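Local coordinates for protein amine Dehydrogenase (Pseudomonas putida, PDB 1JMX) that probably transfers electrons through its two covalently bound c-type hemes, as the heme-carrying alpha subunit of a quinohemoprotein amine dehydrogenase, at residues F393-W398 / A414-E419. Numbering follows the deposited sequence.
Sequences FEAEAW and ASWKVE
Trp416 keeps CG beside its backbone N (chi1 -65°), which sends the six-membered end of the indole across to the other strand, where it meets CB of Phe393; the chi1 of Phe393 (-48°) turns its own ring away. The two residues belong to a beta hairpin, strands 391-400 and 406-420, in the fourth, E-set domain of the subunit, far from the hemes. Backbone pairing persists between Ala395 and Leu412, but beyond it the strands diverge: the axes of 394-398 and 414-419 come within 8.3 Å at 130°, and side chains make the contact between 393-398 and 414-419. The indole meets strand 391-400 edge-on. Its CZ2 lies 3.5 Å from the backbone N of Ala395, and its CH2 lies 3.5 Å from Glu394 O, so the Glu394-Ala395 peptide sits at the ring's rim. Phe393 CB packs on CH2 of Trp416, and the Phe393 side chain also touches Pro372 and Met437. Val466 and Ala468 of strand 462-470 also touch the Trp416 side chain. Cutting Trp416 back to an alanine would probably leave a gap beside the Glu394-Ala395 peptide and take from Phe393 CB the indole it packs on. Next to the indole, the methyls of Ala395 and Ala414 meet, CB to CB at 4.1 Å.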
ATOM      1  N   PHE A 393      -2.685  -7.917 -21.290  1.00 14.57           N
ATOM      2  CA  PHE A 393      -2.874  -9.352 -21.301  1.00 15.54           C
ATOM      3  C   PHE A 393      -2.463 -10.095 -22.543  1.00 17.10           C
ATOM      4  O   PHE A 393      -2.327  -9.524 -23.619  1.00 18.14           O
ATOM      5  CB  PHE A 393      -4.332  -9.671 -20.978  1.00 13.66           C
ATOM      6  CG  PHE A 393      -4.850  -8.946 -19.780  1.00 13.37           C
ATOM      7  CD1 PHE A 393      -5.495  -7.721 -19.922  1.00 14.99           C
ATOM      8  CD2 PHE A 393      -4.670  -9.467 -18.510  1.00 12.78           C
ATOM      9  CE1 PHE A 393      -5.953  -7.023 -18.807  1.00 14.03           C
ATOM     10  CE2 PHE A 393      -5.123  -8.778 -17.389  1.00 14.18           C
ATOM     11  CZ  PHE A 393      -5.765  -7.554 -17.539  1.00 12.90           C
ATOM     12  N   GLU A 394      -2.327 -11.402 -22.375  1.00 17.81           N
ATOM     13  CA  GLU A 394      -1.945 -12.294 -23.447  1.00 18.85           C
ATOM     14  C   GLU A 394      -2.765 -13.586 -23.267  1.00 18.40           C
ATOM     15  O   GLU A 394      -3.147 -13.931 -22.149  1.00 16.56           O
ATOM     16  CB  GLU A 394      -0.449 -12.573 -23.329  1.00 21.82           C
ATOM     17  CG  GLU A 394       0.235 -12.888 -24.620  1.00 26.62           C
ATOM     18  CD  GLU A 394       0.606 -11.666 -25.430  1.00 27.16           C
ATOM     19  OE1 GLU A 394       1.475 -10.888 -24.984  1.00 28.53           O
ATOM     20  OE2 GLU A 394       0.064 -11.508 -26.539  1.00 31.17           O
ATOM     21  N   ALA A 395      -3.110 -14.247 -24.369  1.00 17.31           N
ATOM     22  CA  ALA A 395      -3.874 -15.495 -24.296  1.00 16.15           C
ATOM     23  C   ALA A 395      -2.945 -16.666 -24.572  1.00 17.01           C
ATOM     24  O   ALA A 395      -2.447 -16.825 -25.684  1.00 17.64           O
ATOM     25  CB  ALA A 395      -5.021 -15.481 -25.289  1.00 15.72           C
ATOM     26  N   GLU A 396      -2.665 -17.443 -23.532  1.00 15.85           N
ATOM     27  CA  GLU A 396      -1.781 -18.598 -23.619  1.00 17.26           C
ATOM     28  C   GLU A 396      -2.512 -19.884 -24.007  1.00 16.17           C
ATOM     29  O   GLU A 396      -3.327 -20.399 -23.254  1.00 15.18           O
ATOM     30  CB  GLU A 396      -1.061 -18.773 -22.292  1.00 17.26           C
ATOM     31  CG  GLU A 396      -0.164 -19.974 -22.206  1.00 19.37           C
ATOM     32  CD  GLU A 396       0.271 -20.217 -20.788  1.00 21.04           C
ATOM     33  OE1 GLU A 396      -0.605 -20.490 -19.945  1.00 22.47           O
ATOM     34  OE2 GLU A 396       1.476 -20.104 -20.500  1.00 22.25           O
ATOM     35  N   ALA A 397      -2.166 -20.413 -25.178  1.00 17.02           N
ATOM     36  CA  ALA A 397      -2.780 -21.621 -25.723  1.00 16.61           C
ATOM     37  C   ALA A 397      -2.121 -22.924 -25.295  1.00 15.44           C
ATOM     38  O   ALA A 397      -0.902 -23.013 -25.208  1.00 14.91           O
ATOM     39  CB  ALA A 397      -2.821 -21.536 -27.239  1.00 13.63           C
ATOM     40  N   TRP A 398      -2.956 -23.932 -25.052  1.00 16.19           N
ATOM     41  CA  TRP A 398      -2.506 -25.261 -24.651  1.00 17.90           C
ATOM     42  C   TRP A 398      -3.225 -26.338 -25.443  1.00 18.62           C
ATOM     43  O   TRP A 398      -4.416 -26.241 -25.722  1.00 17.93           O
ATOM     44  CB  TRP A 398      -2.768 -25.521 -23.166  1.00 19.66           C
ATOM     45  CG  TRP A 398      -1.971 -24.672 -22.263  1.00 21.22           C
ATOM     46  CD1 TRP A 398      -2.191 -23.360 -21.974  1.00 21.70           C
ATOM     47  CD2 TRP A 398      -0.802 -25.058 -21.533  1.00 23.40           C
ATOM     48  NE1 TRP A 398      -1.232 -22.901 -21.113  1.00 22.99           N
ATOM     49  CE2 TRP A 398      -0.364 -23.920 -20.820  1.00 23.24           C
ATOM     50  CE3 TRP A 398      -0.080 -26.259 -21.410  1.00 24.61           C
ATOM     51  CZ2 TRP A 398       0.765 -23.938 -19.992  1.00 23.65           C
ATOM     52  CZ3 TRP A 398       1.050 -26.280 -20.583  1.00 25.04           C
ATOM     53  CH2 TRP A 398       1.458 -25.122 -19.885  1.00 24.89           C
ATOM     54  N   ALA A 414      -6.008 -13.111 -30.146  1.00 21.00           N
ATOM     55  CA  ALA A 414      -7.374 -13.274 -29.686  1.00 20.03           C
ATOM     56  C   ALA A 414      -8.143 -11.978 -29.579  1.00 19.79           C
ATOM     57  O   ALA A 414      -7.596 -10.885 -29.714  1.00 20.34           O
ATOM     58  CB  ALA A 414      -7.370 -13.968 -28.328  1.00 21.71           C
ATOM     59  N   SER A 415      -9.438 -12.129 -29.354  1.00 20.85           N
ATOM     60  CA  SER A 415     -10.345 -11.013 -29.161  1.00 21.08           C
ATOM     61  C   SER A 415     -10.412 -10.842 -27.650  1.00 20.10           C
ATOM     62  O   SER A 415     -10.376 -11.821 -26.903  1.00 18.86           O
ATOM     63  CB  SER A 415     -11.732 -11.361 -29.706  1.00 23.07           C
ATOM     64  OG  SER A 415     -12.739 -10.538 -29.130  1.00 30.71           O
ATOM     65  N   TRP A 416     -10.516  -9.598 -27.204  1.00 19.74           N
ATOM     66  CA  TRP A 416     -10.566  -9.312 -25.783  1.00 17.18           C
ATOM     67  C   TRP A 416     -11.777  -8.515 -25.387  1.00 18.12           C
ATOM     68  O   TRP A 416     -12.196  -7.603 -26.100  1.00 19.18           O
ATOM     69  CB  TRP A 416      -9.316  -8.550 -25.353  1.00 13.72           C
ATOM     70  CG  TRP A 416      -8.082  -9.346 -25.487  1.00 12.03           C
ATOM     71  CD1 TRP A 416      -7.255  -9.402 -26.571  1.00 10.87           C
ATOM     72  CD2 TRP A 416      -7.521 -10.215 -24.507  1.00 11.06           C
ATOM     73  NE1 TRP A 416      -6.208 -10.251 -26.321  1.00 11.05           N
ATOM     74  CE2 TRP A 416      -6.347 -10.766 -25.062  1.00 11.56           C
ATOM     75  CE3 TRP A 416      -7.896 -10.585 -23.213  1.00 11.41           C
ATOM     76  CZ2 TRP A 416      -5.545 -11.668 -24.365  1.00 11.66           C
ATOM     77  CZ3 TRP A 416      -7.100 -11.482 -22.523  1.00 10.70           C
ATOM     78  CH2 TRP A 416      -5.937 -12.013 -23.102  1.00 11.13           C
ATOM     79  N   LYS A 417     -12.344  -8.889 -24.247  1.00 18.08           N
ATOM     80  CA  LYS A 417     -13.479  -8.188 -23.689  1.00 19.22           C
ATOM     81  C   LYS A 417     -13.439  -8.248 -22.169  1.00 18.81           C
ATOM     82  O   LYS A 417     -12.664  -8.995 -21.572  1.00 18.54           O
ATOM     83  CB  LYS A 417     -14.816  -8.708 -24.224  1.00 19.03           C
ATOM     84  CG  LYS A 417     -15.165 -10.127 -23.863  1.00 22.14           C
ATOM     85  CD  LYS A 417     -16.575 -10.440 -24.359  1.00 26.24           C
ATOM     86  CE  LYS A 417     -16.786 -11.934 -24.584  1.00 27.16           C
ATOM     87  NZ  LYS A 417     -16.535 -12.703 -23.338  1.00 31.27           N
ATOM     88  N   VAL A 418     -14.293  -7.441 -21.560  1.00 19.69           N
ATOM     89  CA  VAL A 418     -14.396  -7.332 -20.120  1.00 20.24           C
ATOM     90  C   VAL A 418     -15.844  -7.592 -19.682  1.00 19.95           C
ATOM     91  O   VAL A 418     -16.795  -7.183 -20.357  1.00 19.54           O
ATOM     92  CB  VAL A 418     -13.906  -5.913 -19.693  1.00 19.65           C
ATOM     93  CG1 VAL A 418     -14.745  -5.346 -18.555  1.00 22.67           C
ATOM     94  CG2 VAL A 418     -12.433  -5.972 -19.321  1.00 18.71           C
ATOM     95  N   GLU A 419     -16.004  -8.315 -18.576  1.00 20.17           N
ATOM     96  CA  GLU A 419     -17.324  -8.615 -18.034  1.00 20.50           C
ATOM     97  C   GLU A 419     -17.279  -8.446 -16.530  1.00 20.30           C
ATOM     98  O   GLU A 419     -16.229  -8.612 -15.926  1.00 18.56           O
ATOM     99  CB  GLU A 419     -17.709 -10.057 -18.343  1.00 23.70           C
ATOM    100  CG  GLU A 419     -17.537 -10.429 -19.791  1.00 29.80           C
ATOM    101  CD  GLU A 419     -18.265 -11.696 -20.145  1.00 34.05           C
ATOM    102  OE1 GLU A 419     -18.041 -12.738 -19.469  1.00 36.88           O
ATOM    103  OE2 GLU A 419     -19.071 -11.639 -21.103  1.00 36.94           O
TER